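Local coordinates for carbohydrate binding module family 33 and 10 domain protein (PDB 6RW7), which is an AA10 lytic polysaccharide monooxygenase, a copper enzyme that probably binds cellulose and cuts its chains by oxidation, represented here by its catalytic domain, at residues 73-76 with 77-81; 31-34 with 35-38; 117-120 with 121-125; 89-93 with 94-98; 187-190 with 191-194. One frame throughout, in Å; residues are numbered along the deposited sequence.

How the contacts relate
All five contacts are local, within continuous stretches of one chain. Contacts 1, 2 and 4 are partly buried; 3 and 5 lie at the surface. Contacts 1 and 2 touch, the Tyr35 ring of contact 2 packing on Pro79 of contact 1; the first is loop packing on a tryptophan, the second the end of a helix. Contacts 3, 4 and 5 all reach the mixed sheet, and contact 4 leads from it into the four-stranded antiparallel one, with buried phenylalanines beneath a glutamine-bound corner. Contact 3 is a turn with one CH-pi contact. Contact 5 is the most polar: a salt bridge and water bridges beside the copper(I) site, whereas contacts 2 and 3 lie far from any site.

Contact 1: residues 73-76 with 77-81; sequences ETWN and PAPYD
Trp75 meets Ala78, Pro79 and Tyr80 where the chain folds back on itself through a cis peptide bond. Its indole is gripped between two groups. Thr74 CG2 lies against one face near the rim, and on the opposite face Pro79 CD sits 3.5 Å from the centroid of the Trp75 six-membered ring, a CH-pi contact almost on the ring normal. A proline suits this place because its CD hydrogens are polarised by the adjoining nitrogen and its ring is rigid. Ala78 adds its methyl, CB lying 3.6 Å from Trp75 CZ3, and Trp75 CH2 lies at the edge of the Tyr80 ring, 4.3 Å from Tyr80 CE2. To reach this position the indole takes a strained first torsion, CG almost eclipsing the backbone N (chi1 5°).

Asn76 follows, joined to Pro77 by the cis bond that brings their CA atoms to 3.0 Å. Its side chain, CG anti to the backbone N, carries OD1 to a water at 2.9 Å, and the same water donates to Asp81 OD2. That carboxylate oxygen also receives the Ala78 N-H, Ala78 N to Asp81 OD2 being 2.9 Å, while Asp81 N donates back to Ala78 O at 3.0 Å. Two donors thus hold OD2, and Asp81, at the end of the 3-10 segment 79-81, is tied back to the residue just before it.

The loop runs between strands 52-54 and 89-90. Glu73 pairs its backbone with Val52, Tyr80 OH bonds to Cys14 O of helix 10-17, and the Trp75 ring meets that of His44.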
loop_
_atom_site.group_PDB
_atom_site.type_symbol
_atom_site.label_atom_id
_atom_site.label_comp_id
_atom_site.label_asym_id
_atom_site.label_seq_id
_atom_site.Cartn_x
_atom_site.Cartn_y
_atom_site.Cartn_z
ATOM N N GLU A 73 10.658 -2.115 9.427
ATOM C CA GLU A 73 12.039 -2.488 9.791
ATOM C C GLU A 73 13.076 -1.758 8.948
ATOM O O GLU A 73 14.191 -1.575 9.448
ATOM C CB GLU A 73 12.219 -3.991 9.615
ATOM C CG GLU A 73 11.323 -4.779 10.541
ATOM C CD GLU A 73 11.560 -6.273 10.598
ATOM O OE1 GLU A 73 12.607 -6.715 10.090
ATOM O OE2 GLU A 73 10.711 -6.996 11.141
ATOM N N THR A 74 12.797 -1.448 7.692
ATOM C CA THR A 74 13.856 -0.855 6.817
ATOM C C THR A 74 14.198 0.562 7.288
ATOM O O THR A 74 15.408 0.922 7.354
ATOM C CB THR A 74 13.428 -0.897 5.342
ATOM O OG1 THR A 74 13.045 -2.253 5.085
ATOM C CG2 THR A 74 14.502 -0.391 4.400
ATOM N N TRP A 75 13.167 1.360 7.547
ATOM C CA TRP A 75 13.267 2.732 8.080
ATOM C C TRP A 75 11.970 3.039 8.818
ATOM O O TRP A 75 10.918 2.516 8.440
ATOM C CB TRP A 75 13.572 3.783 7.002
ATOM C CG TRP A 75 13.613 3.347 5.570
ATOM C CD1 TRP A 75 14.672 3.470 4.717
ATOM C CD2 TRP A 75 12.542 2.784 4.803
ATOM N NE1 TRP A 75 14.332 3.048 3.464
ATOM C CE2 TRP A 75 13.037 2.601 3.488
ATOM C CE3 TRP A 75 11.234 2.390 5.109
ATOM C CZ2 TRP A 75 12.243 2.067 2.482
ATOM C CZ3 TRP A 75 10.462 1.841 4.110
ATOM C CH2 TRP A 75 10.962 1.682 2.815
ATOM N N ASN A 76 12.065 3.890 9.830
ATOM C CA ASN A 76 10.873 4.331 10.587
ATOM C C ASN A 76 11.145 5.761 11.018
ATOM O O ASN A 76 12.073 5.974 11.800
ATOM C CB ASN A 76 10.616 3.388 11.753
ATOM C CG ASN A 76 9.366 3.749 12.511
ATOM O OD1 ASN A 76 8.453 4.304 11.922
ATOM N ND2 ASN A 76 9.314 3.394 13.786
ATOM N N PRO A 77 10.451 6.787 10.497
ATOM C CA PRO A 77 9.370 6.642 9.519
ATOM C C PRO A 77 9.862 6.181 8.146
ATOM O O PRO A 77 11.045 6.301 7.835
ATOM C CB PRO A 77 8.760 8.059 9.433
ATOM C CG PRO A 77 9.863 8.980 9.869
ATOM C CD PRO A 77 10.677 8.194 10.873
ATOM N N ALA A 78 8.945 5.651 7.337
ATOM C CA ALA A 78 9.217 5.297 5.928
ATOM C C ALA A 78 9.180 6.567 5.079
ATOM O O ALA A 78 8.471 7.536 5.394
ATOM C CB ALA A 78 8.203 4.292 5.414
ATOM N N PRO A 79 9.823 6.568 3.899
ATOM C CA PRO A 79 9.567 7.617 2.909
ATOM C C PRO A 79 8.058 7.825 2.695
ATOM O O PRO A 79 7.590 8.921 2.502
ATOM C CB PRO A 79 10.256 7.047 1.661
ATOM C CG PRO A 79 11.409 6.247 2.229
ATOM C CD PRO A 79 10.847 5.597 3.468
ATOM N N TYR A 80 7.308 6.714 2.749
ATOM C CA TYR A 80 5.869 6.643 2.380
ATOM C C TYR A 80 4.984 7.200 3.487
ATOM O O TYR A 80 3.780 7.350 3.232
ATOM C CB TYR A 80 5.546 5.214 1.935
ATOM C CG TYR A 80 6.468 4.833 0.801
ATOM C CD1 TYR A 80 6.353 5.459 -0.433
ATOM C CD2 TYR A 80 7.545 3.989 1.007
ATOM C CE1 TYR A 80 7.255 5.227 -1.454
ATOM C CE2 TYR A 80 8.463 3.761 0.000
ATOM C CZ TYR A 80 8.321 4.376 -1.229
ATOM O OH TYR A 80 9.230 4.148 -2.212
ATOM N N ASP A 81 5.547 7.553 4.642
ATOM C CA ASP A 81 4.813 8.242 5.733
ATOM C C ASP A 81 4.857 9.752 5.534
ATOM O O ASP A 81 4.040 10.437 6.157
ATOM C CB ASP A 81 5.389 7.875 7.099
ATOM C CG ASP A 81 5.158 6.427 7.447
ATOM O OD1 ASP A 81 3.990 5.963 7.282
ATOM O OD2 ASP A 81 6.129 5.780 7.893
HETATM O O HOH W 1 6.687 3.753 9.674
#

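Contact 2: residues 31-34 with 35-38; sequences AFAN and YRAA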
loop_
_atom_site.group_PDB
_atom_site.type_symbol
_atom_site.label_atom_id
_atom_site.label_comp_id
_atom_site.label_asym_id
_atom_site.label_seq_id
_atom_site.Cartn_x
_atom_site.Cartn_y
_atom_site.Cartn_z
ATOM N N ALA A 31 6.895 14.965 -2.173
ATOM C CA ALA A 31 7.207 13.810 -1.300
ATOM C C ALA A 31 8.736 13.729 -1.121
ATOM O O ALA A 31 9.205 13.605 0.005
ATOM C CB ALA A 31 6.643 12.540 -1.879
ATOM N N PHE A 32 9.484 13.798 -2.224
ATOM C CA PHE A 32 10.965 13.733 -2.195
ATOM C C PHE A 32 11.552 14.878 -1.358
ATOM O O PHE A 32 12.440 14.661 -0.510
ATOM C CB PHE A 32 11.523 13.770 -3.615
ATOM C CG PHE A 32 11.273 12.576 -4.507
ATOM C CD1 PHE A 32 11.030 11.291 -4.023
ATOM C CD2 PHE A 32 11.343 12.745 -5.876
ATOM C CE1 PHE A 32 10.882 10.224 -4.893
ATOM C CE2 PHE A 32 11.179 11.682 -6.751
ATOM C CZ PHE A 32 10.942 10.418 -6.250
ATOM N N ALA A 33 11.073 16.097 -1.618
ATOM C CA ALA A 33 11.572 17.313 -0.947
ATOM C C ALA A 33 11.253 17.303 0.549
ATOM O O ALA A 33 12.126 17.573 1.376
ATOM C CB ALA A 33 10.996 18.518 -1.637
ATOM N N ASN A 34 10.028 16.932 0.905
ATOM C CA ASN A 34 9.586 16.936 2.311
ATOM C C ASN A 34 10.362 15.858 3.059
ATOM O O ASN A 34 10.716 16.079 4.195
ATOM C CB ASN A 34 8.067 16.753 2.429
ATOM C CG ASN A 34 7.278 17.952 1.939
ATOM O OD1 ASN A 34 7.858 18.981 1.566
ATOM N ND2 ASN A 34 5.956 17.839 1.908
ATOM N N TYR A 35 10.697 14.737 2.416
ATOM C CA TYR A 35 11.468 13.682 3.100
ATOM C C TYR A 35 12.882 14.215 3.367
ATOM O O TYR A 35 13.379 14.032 4.470
ATOM C CB TYR A 35 11.422 12.394 2.280
ATOM C CG TYR A 35 11.978 11.201 2.993
ATOM C CD1 TYR A 35 11.432 10.729 4.174
ATOM C CD2 TYR A 35 13.031 10.491 2.438
ATOM C CE1 TYR A 35 11.938 9.612 4.806
ATOM C CE2 TYR A 35 13.535 9.356 3.055
ATOM C CZ TYR A 35 12.983 8.910 4.243
ATOM O OH TYR A 35 13.483 7.810 4.878
ATOM N N ARG A 36 13.542 14.825 2.385
ATOM C CA ARG A 36 14.904 15.383 2.620
ATOM C C ARG A 36 14.837 16.425 3.755
ATOM O O ARG A 36 15.732 16.443 4.632
ATOM C CB ARG A 36 15.479 16.012 1.344
ATOM C CG ARG A 36 15.966 15.019 0.296
ATOM C CD ARG A 36 16.678 15.723 -0.845
ATOM N NE ARG A 36 15.815 16.616 -1.594
ATOM C CZ ARG A 36 15.070 16.268 -2.645
ATOM N NH1 ARG A 36 15.059 15.010 -3.092
ATOM N NH2 ARG A 36 14.318 17.170 -3.241
ATOM N N ALA A 37 13.800 17.253 3.754
ATOM C CA ALA A 37 13.657 18.331 4.763
ATOM C C ALA A 37 13.561 17.732 6.171
ATOM O O ALA A 37 14.029 18.392 7.125
ATOM C CB ALA A 37 12.481 19.207 4.426
ATOM N N ALA A 38 13.032 16.517 6.307
ATOM C CA ALA A 38 12.852 15.824 7.597
ATOM C C ALA A 38 14.077 14.978 7.953
ATOM O O ALA A 38 14.037 14.262 8.968
ATOM C CB ALA A 38 11.598 14.977 7.521
#
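Arg36 folds back over Phe32 and Ala33, one turn earlier on the final stretch of alpha-helix 29-37. The guanidinium lies flat above the carbonyl oxygen of Phe32, which sits over the centre of its face, 3.7 Å from Arg36 CZ. One amino group, NH2, reaches 3.6 Å from Ala33 CA, and the other, NH1, lies 3.8 Å from Phe32 CB. A bend in the chain (chi3 -64°) turns the group back along the helix instead of letting it run out into solvent. The small methyl of Ala33 suits a position over which this flat group passes.

Beneath the side chain runs the regular i to i+4 bonding. Arg36 N donates to Phe32 O at 3.1 Å, so this oxygen carries a hydrogen bond as well as the guanidinium above it, and its partial negative charge is likely to suit that positive group. Tyr35 N reaches Ala31 O and Ala37 N reaches Ala33 O, but the last bond, Ala38 N to Asn34 O, is weak, as the helix gives out.

Farther out, Arg36 NH1 is fixed by Asn42 OD1 and Asn34 ND2 by Pro83 O. The Phe32 ring meets Trp45 edge-to-face, and Tyr35, its CG anti to the backbone N (chi1 -170°), swings inward to bond its OH to His44 ND1. At the root of the Tyr35 side chain, CB rests 3.4 Å from Ala31 O.

Contact 3: residues 117-120 with 121-125; sequences YITK and PGFSF
Thr119 packs on Phe123 across a type I beta turn, Lys120 to Phe123, that follows strand 111-118 of the immunoglobulin-like beta-sandwich. Backbone bonding closes the turn: Phe123 N donates to Lys120 O at 3.1 Å, fairly straight at the hydrogen though the donor stands well above the carbonyl plane. Pro121, whose ring fixes phi near -60°, suits the second position, and Gly122 follows in the third.

The apolar contact is a CH-pi one. Thr119 CG2 stands over the middle of the Phe123 ring, 3.7 Å from its centroid, and CB reaches Phe123 CG at 3.7 Å. Phe123 CG is anti to its own N (chi1 171°), which lays the ring against the threonine. With an alanine here, the Thr119 methyl would probably lose its aromatic cover, and a gap would open between Thr119 and the backbone of Phe125.

Polar atoms point to the surroundings. Thr119 OG1 is held by His179 ND1 and Val180 N, which keeps its methyl turned to the ring, and Lys120 NZ binds the carbonyls of Phe136 and Ala134.

As for ring packing, Phe125 N lies 3.7 Å above the other face of the Phe123 ring, near the rim, and Phe123 CE2 meets the Phe125 ring at its edge.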
loop_
_atom_site.group_PDB
_atom_site.type_symbol
_atom_site.label_atom_id
_atom_site.label_comp_id
_atom_site.label_asym_id
_atom_site.label_seq_id
_atom_site.Cartn_x
_atom_site.Cartn_y
_atom_site.Cartn_z
ATOM N N TYR A 117 -7.567 -1.840 3.842
ATOM C CA TYR A 117 -8.347 -0.855 4.610
ATOM C C TYR A 117 -8.510 0.395 3.761
ATOM O O TYR A 117 -7.634 0.683 2.952
ATOM C CB TYR A 117 -7.617 -0.482 5.892
ATOM C CG TYR A 117 -7.461 -1.567 6.920
ATOM C CD1 TYR A 117 -6.469 -2.531 6.814
ATOM C CD2 TYR A 117 -8.263 -1.580 8.052
ATOM C CE1 TYR A 117 -6.345 -3.511 7.783
ATOM C CE2 TYR A 117 -8.099 -2.516 9.055
ATOM C CZ TYR A 117 -7.118 -3.478 8.929
ATOM O OH TYR A 117 -6.970 -4.458 9.890
ATOM N N ILE A 118 -9.586 1.144 3.998
ATOM C CA ILE A 118 -9.783 2.447 3.317
ATOM C C ILE A 118 -10.072 3.494 4.378
ATOM O O ILE A 118 -10.574 3.148 5.469
ATOM C CB ILE A 118 -10.882 2.344 2.235
ATOM C CG1 ILE A 118 -10.861 3.552 1.297
ATOM C CG2 ILE A 118 -12.254 2.083 2.836
ATOM C CD1 ILE A 118 -11.626 3.322 0.035
ATOM N N THR A 119 -9.790 4.741 4.040
ATOM C CA THR A 119 -10.149 5.883 4.895
ATOM C C THR A 119 -11.669 5.900 5.122
ATOM O O THR A 119 -12.453 5.427 4.280
ATOM C CB THR A 119 -9.568 7.178 4.324
ATOM O OG1 THR A 119 -9.776 7.200 2.904
ATOM C CG2 THR A 119 -8.094 7.320 4.645
ATOM N N LYS A 120 -12.066 6.431 6.264
ATOM C CA LYS A 120 -13.479 6.605 6.639
ATOM C C LYS A 120 -14.167 7.482 5.605
ATOM O O LYS A 120 -13.541 8.301 4.935
ATOM C CB LYS A 120 -13.567 7.235 8.020
ATOM C CG LYS A 120 -13.058 6.377 9.157
ATOM C CD LYS A 120 -13.413 6.974 10.496
ATOM C CE LYS A 120 -13.330 5.959 11.610
ATOM N NZ LYS A 120 -11.952 5.858 12.092
ATOM N N PRO A 121 -15.496 7.344 5.452
ATOM C CA PRO A 121 -16.181 8.090 4.400
ATOM C C PRO A 121 -16.059 9.613 4.530
ATOM O O PRO A 121 -16.042 10.273 3.520
ATOM C CB PRO A 121 -17.632 7.612 4.478
ATOM C CG PRO A 121 -17.748 6.933 5.798
ATOM C CD PRO A 121 -16.377 6.412 6.171
ATOM N N GLY A 122 -15.974 10.126 5.753
ATOM C CA GLY A 122 -15.876 11.570 6.048
ATOM C C GLY A 122 -14.447 12.071 6.092
ATOM O O GLY A 122 -14.225 13.237 6.436
ATOM N N PHE A 123 -13.467 11.255 5.711
ATOM C CA PHE A 123 -12.035 11.652 5.721
ATOM C C PHE A 123 -11.792 12.893 4.850
ATOM O O PHE A 123 -12.299 12.949 3.731
ATOM C CB PHE A 123 -11.198 10.490 5.163
ATOM C CG PHE A 123 -9.738 10.781 4.899
ATOM C CD1 PHE A 123 -8.846 10.990 5.941
ATOM C CD2 PHE A 123 -9.246 10.830 3.604
ATOM C CE1 PHE A 123 -7.498 11.212 5.691
ATOM C CE2 PHE A 123 -7.895 11.052 3.360
ATOM C CZ PHE A 123 -7.018 11.220 4.404
ATOM N N SER A 124 -10.968 13.810 5.361
ATOM C CA SER A 124 -10.550 15.061 4.682
ATOM C C SER A 124 -9.029 15.037 4.540
ATOM O O SER A 124 -8.348 15.253 5.561
ATOM C CB SER A 124 -11.035 16.265 5.474
ATOM O OG SER A 124 -10.774 17.447 4.742
ATOM N N PHE A 125 -8.539 14.708 3.343
ATOM C CA PHE A 125 -7.086 14.537 3.067
ATOM C C PHE A 125 -6.352 15.831 3.418
ATOM O O PHE A 125 -6.811 16.881 2.959
ATOM C CB PHE A 125 -6.820 14.164 1.608
ATOM C CG PHE A 125 -5.351 13.910 1.353
ATOM C CD1 PHE A 125 -4.757 12.724 1.746
ATOM C CD2 PHE A 125 -4.550 14.888 0.779
ATOM C CE1 PHE A 125 -3.400 12.502 1.544
ATOM C CE2 PHE A 125 -3.196 14.664 0.578
ATOM C CZ PHE A 125 -2.620 13.481 0.968
#

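Contact 4: residues 89-93 with 94-98; sequences TSFNS and GQQTF
Phe91 and Gln96 run alongside one another, pointing contrary ways, with Phe98 crossing beyond them. The touching end of Phe91 is CZ, which lies 3.8 Å from Gln96 CG and equally close to Phe98 CZ. The two phenylalanine rings are inclined at 62° with centroids 5.8 Å apart, so they meet at one corner each. Large apolar rings suit this place because both are buried and pack against Ile181.

Gln96 has two characters. Its methylenes touch the CZ end of Phe91, and its amide serves the backbone of the corner. A bend at chi2 (-60°) folds the amide back toward the loop, and NE2 donates to Ser93 O at 3.2 Å. The acceptor lies exactly in the amide plane, yet the N-H approaches from above the plane of the Ser93 carbonyl. NE2 also donates to a water at 3.1 Å, which accepts a weak bond from Asn92 ND2.

Gly94 comes just before the corner at Gln95. Its positive phi (86°) favours glycine, and a beta carbon there would clash with Ser93 O.

The corner carries the chain from one sheet of the sandwich to the other. Thr89 of strand 89-90 pairs with Asp200 on strand 193-202, and Gly94 and Gln96 pair with Val172 and Cys170 of strand 165-172. The Ile181 on which Phe91 and Phe98 rest belongs to strand 178-187.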
loop_
_atom_site.group_PDB
_atom_site.type_symbol
_atom_site.label_atom_id
_atom_site.label_comp_id
_atom_site.label_asym_id
_atom_site.label_seq_id
_atom_site.Cartn_x
_atom_site.Cartn_y
_atom_site.Cartn_z
ATOM N N THR A 89 -4.601 8.896 -8.322
ATOM C CA THR A 89 -5.219 8.372 -9.550
ATOM C C THR A 89 -6.713 8.208 -9.321
ATOM O O THR A 89 -7.202 7.914 -8.214
ATOM C CB THR A 89 -4.448 7.193 -10.136
ATOM O OG1 THR A 89 -4.423 6.204 -9.124
ATOM C CG2 THR A 89 -3.038 7.541 -10.571
ATOM N N SER A 90 -7.422 8.456 -10.398
ATOM C CA SER A 90 -8.892 8.317 -10.453
ATOM C C SER A 90 -9.261 6.857 -10.198
ATOM O O SER A 90 -8.547 5.973 -10.680
ATOM C CB SER A 90 -9.424 8.798 -11.767
ATOM O OG SER A 90 -10.833 8.936 -11.690
ATOM N N PHE A 91 -10.321 6.632 -9.433
ATOM C CA PHE A 91 -10.688 5.270 -9.037
ATOM C C PHE A 91 -12.187 5.187 -8.855
ATOM O O PHE A 91 -12.808 6.201 -8.540
ATOM C CB PHE A 91 -9.934 4.907 -7.767
ATOM C CG PHE A 91 -9.745 3.438 -7.516
ATOM C CD1 PHE A 91 -9.124 2.636 -8.449
ATOM C CD2 PHE A 91 -10.127 2.868 -6.317
ATOM C CE1 PHE A 91 -8.925 1.284 -8.213
ATOM C CE2 PHE A 91 -9.927 1.516 -6.081
ATOM C CZ PHE A 91 -9.304 0.734 -7.017
ATOM N N ASN A 92 -12.704 3.970 -8.975
ATOM C CA ASN A 92 -14.152 3.698 -8.859
ATOM C C ASN A 92 -14.373 2.692 -7.716
ATOM O O ASN A 92 -13.492 1.892 -7.387
ATOM C CB ASN A 92 -14.748 3.191 -10.177
ATOM C CG ASN A 92 -14.775 4.204 -11.312
ATOM O OD1 ASN A 92 -15.108 5.361 -11.123
ATOM N ND2 ASN A 92 -14.471 3.765 -12.516
ATOM N N SER A 93 -15.534 2.771 -7.103
ATOM C CA SER A 93 -15.975 1.789 -6.096
ATOM C C SER A 93 -16.472 0.511 -6.786
ATOM O O SER A 93 -16.429 0.383 -8.047
ATOM C CB SER A 93 -17.012 2.402 -5.197
ATOM O OG SER A 93 -18.200 2.614 -5.926
ATOM N N GLY A 94 -16.842 -0.467 -5.978
ATOM C CA GLY A 94 -17.329 -1.761 -6.469
ATOM C C GLY A 94 -16.193 -2.721 -6.746
ATOM O O GLY A 94 -15.087 -2.531 -6.213
ATOM N N GLN A 95 -16.421 -3.729 -7.582
ATOM C CA GLN A 95 -15.422 -4.797 -7.824
ATOM C C GLN A 95 -14.205 -4.182 -8.525
ATOM O O GLN A 95 -14.369 -3.614 -9.621
ATOM C CB GLN A 95 -16.034 -5.942 -8.630
ATOM C CG GLN A 95 -17.134 -6.687 -7.884
ATOM C CD GLN A 95 -16.601 -7.513 -6.742
ATOM O OE1 GLN A 95 -16.881 -7.255 -5.572
ATOM N NE2 GLN A 95 -15.824 -8.530 -7.081
ATOM N N GLN A 96 -13.029 -4.308 -7.910
ATOM C CA GLN A 96 -11.755 -3.811 -8.491
ATOM C C GLN A 96 -10.686 -4.875 -8.249
ATOM O O GLN A 96 -10.731 -5.537 -7.202
ATOM C CB GLN A 96 -11.324 -2.463 -7.899
ATOM C CG GLN A 96 -12.320 -1.307 -8.073
ATOM C CD GLN A 96 -12.641 -0.956 -9.509
ATOM O OE1 GLN A 96 -11.824 -1.176 -10.395
ATOM N NE2 GLN A 96 -13.839 -0.424 -9.753
ATOM N N THR A 97 -9.733 -4.990 -9.164
ATOM C CA THR A 97 -8.555 -5.873 -9.010
ATOM C C THR A 97 -7.368 -5.036 -8.540
ATOM O O THR A 97 -7.023 -4.031 -9.198
ATOM C CB THR A 97 -8.253 -6.676 -10.275
ATOM O OG1 THR A 97 -9.440 -7.413 -10.552
ATOM C CG2 THR A 97 -7.104 -7.638 -10.078
ATOM N N PHE A 98 -6.742 -5.455 -7.449
ATOM C CA PHE A 98 -5.485 -4.853 -6.945
ATOM C C PHE A 98 -4.333 -5.767 -7.340
ATOM O O PHE A 98 -4.448 -6.972 -7.152
ATOM C CB PHE A 98 -5.525 -4.680 -5.428
ATOM C CG PHE A 98 -6.495 -3.630 -4.970
ATOM C CD1 PHE A 98 -7.840 -3.926 -4.808
ATOM C CD2 PHE A 98 -6.070 -2.333 -4.742
ATOM C CE1 PHE A 98 -8.739 -2.933 -4.447
ATOM C CE2 PHE A 98 -6.965 -1.359 -4.336
ATOM C CZ PHE A 98 -8.299 -1.652 -4.220
HETATM O O HOH W 2 -14.967 0.480 -12.452
#

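Contact 5: residues 187-190 with 191-194; sequences RNEH and TYER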
loop_
_atom_site.group_PDB
_atom_site.type_symbol
_atom_site.label_atom_id
_atom_site.label_comp_id
_atom_site.label_asym_id
_atom_site.label_seq_id
_atom_site.Cartn_x
_atom_site.Cartn_y
_atom_site.Cartn_z
ATOM N N ARG A 187 2.769 -13.168 4.539
ATOM C CA ARG A 187 3.193 -14.581 4.460
ATOM C C ARG A 187 2.739 -15.290 5.737
ATOM O O ARG A 187 2.346 -14.637 6.718
ATOM C CB ARG A 187 4.708 -14.640 4.250
ATOM C CG ARG A 187 5.133 -14.043 2.919
ATOM C CD ARG A 187 6.626 -13.890 2.783
ATOM N NE ARG A 187 7.310 -15.173 2.805
ATOM C CZ ARG A 187 8.615 -15.341 3.029
ATOM N NH1 ARG A 187 9.415 -14.304 3.205
ATOM N NH2 ARG A 187 9.111 -16.550 3.086
ATOM N N ASN A 188 2.812 -16.609 5.714
ATOM C CA ASN A 188 2.305 -17.428 6.821
ATOM C C ASN A 188 3.281 -17.378 8.004
ATOM O O ASN A 188 4.311 -16.693 7.951
ATOM C CB ASN A 188 1.996 -18.830 6.315
ATOM C CG ASN A 188 3.209 -19.723 6.244
ATOM O OD1 ASN A 188 4.352 -19.267 6.215
ATOM N ND2 ASN A 188 2.937 -21.012 6.254
ATOM N N GLU A 189 2.961 -18.149 9.034
ATOM C CA GLU A 189 3.651 -18.126 10.339
ATOM C C GLU A 189 5.110 -18.585 10.234
ATOM O O GLU A 189 5.830 -18.326 11.204
ATOM C CB GLU A 189 2.871 -19.017 11.305
ATOM C CG GLU A 189 2.912 -20.469 10.894
ATOM C CD GLU A 189 2.217 -21.428 11.831
ATOM O OE1 GLU A 189 1.947 -21.032 12.983
ATOM O OE2 GLU A 189 1.992 -22.577 11.413
ATOM N N HIS A 190 5.579 -19.202 9.146
ATOM C CA HIS A 190 7.006 -19.619 9.078
ATOM C C HIS A 190 7.895 -18.380 9.308
ATOM O O HIS A 190 8.937 -18.505 9.971
ATOM C CB HIS A 190 7.354 -20.304 7.751
ATOM C CG HIS A 190 8.719 -20.907 7.743
ATOM N ND1 HIS A 190 9.001 -22.084 8.409
ATOM C CD2 HIS A 190 9.880 -20.492 7.195
ATOM C CE1 HIS A 190 10.280 -22.372 8.251
ATOM N NE2 HIS A 190 10.837 -21.425 7.509
ATOM N N THR A 191 7.508 -17.233 8.740
ATOM C CA THR A 191 8.230 -15.949 8.851
ATOM C C THR A 191 7.359 -14.835 9.425
ATOM O O THR A 191 7.913 -13.861 9.963
ATOM C CB THR A 191 8.749 -15.454 7.490
ATOM O OG1 THR A 191 7.679 -15.074 6.602
ATOM C CG2 THR A 191 9.669 -16.463 6.831
ATOM N N TYR A 192 6.046 -14.900 9.172
ATOM C CA TYR A 192 5.091 -13.782 9.395
ATOM C C TYR A 192 5.541 -12.524 8.656
ATOM O O TYR A 192 5.085 -11.425 8.968
ATOM C CB TYR A 192 4.859 -13.490 10.882
ATOM C CG TYR A 192 3.822 -14.386 11.525
ATOM C CD1 TYR A 192 2.537 -14.480 11.024
ATOM C CD2 TYR A 192 4.147 -15.188 12.604
ATOM C CE1 TYR A 192 1.588 -15.315 11.605
ATOM C CE2 TYR A 192 3.207 -16.003 13.211
ATOM C CZ TYR A 192 1.923 -16.080 12.705
ATOM O OH TYR A 192 1.030 -16.933 13.303
ATOM N N GLU A 193 6.373 -12.658 7.638
ATOM C CA GLU A 193 6.856 -11.455 6.919
ATOM C C GLU A 193 5.673 -10.843 6.166
ATOM O O GLU A 193 4.877 -11.579 5.569
ATOM C CB GLU A 193 7.985 -11.830 5.970
ATOM C CG GLU A 193 8.658 -10.653 5.335
ATOM C CD GLU A 193 9.942 -11.053 4.662
ATOM O OE1 GLU A 193 9.887 -11.474 3.496
ATOM O OE2 GLU A 193 10.977 -11.057 5.372
ATOM N N ARG A 194 5.559 -9.535 6.260
ATOM C CA ARG A 194 4.372 -8.783 5.783
ATOM C C ARG A 194 4.855 -7.493 5.132
ATOM O O ARG A 194 5.749 -6.841 5.686
ATOM C CB ARG A 194 3.452 -8.490 6.965
ATOM C CG ARG A 194 2.129 -7.818 6.610
ATOM C CD ARG A 194 1.230 -7.744 7.848
ATOM N NE ARG A 194 0.864 -9.110 8.218
ATOM C CZ ARG A 194 -0.231 -9.762 7.835
ATOM N NH1 ARG A 194 -1.222 -9.166 7.180
ATOM N NH2 ARG A 194 -0.340 -11.049 8.110
HETATM O O HOH W 3 2.373 -12.137 8.110
HETATM O O HOH W 4 6.381 -17.377 5.871
HETATM O O HOH W 5 2.001 -18.682 15.128
#
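Arg187 N donates to Glu193 O at 2.8 Å and closes the loop joining antiparallel strands 178-187 and 193-202, within which Asn188 O accepts Tyr192 N at 2.8 Å and, weakly, Thr191 N. Tyr192, left-handed (phi 55°), brings its ring back under Glu189, whose CA stands over the ring centre, 3.5 Å from the centroid. A water joins Tyr192 OH to Glu189 OE1. Two side-chain turns stiffen the loop: Asn188 OD1 accepts His190 N at 3.2 Å, an Asx turn, and Thr191 OG1 accepts Glu193 N at 2.9 Å, an ST turn. Short polar side chains suit both places.

Arg187 and Glu193 run side by side: Arg187 NH1 is 2.9 Å from Glu193 OE1 in a salt bridge, the oxygen in the guanidinium plane but the nitrogen well above the carboxylate plane. Thr191 OG1 lies over the guanidinium face, and Asp110 binds NE. A leucine in place of Arg187 would probably leave Glu193 OE1 and Asp110 without their charged mate. His54 holds Glu193 OE2. Glu193 can bind copper(I) in this protein; here its side chain stays about 4 Å from the ion, beside the histidine brace of His1 and His107 typical of these monooxygenases.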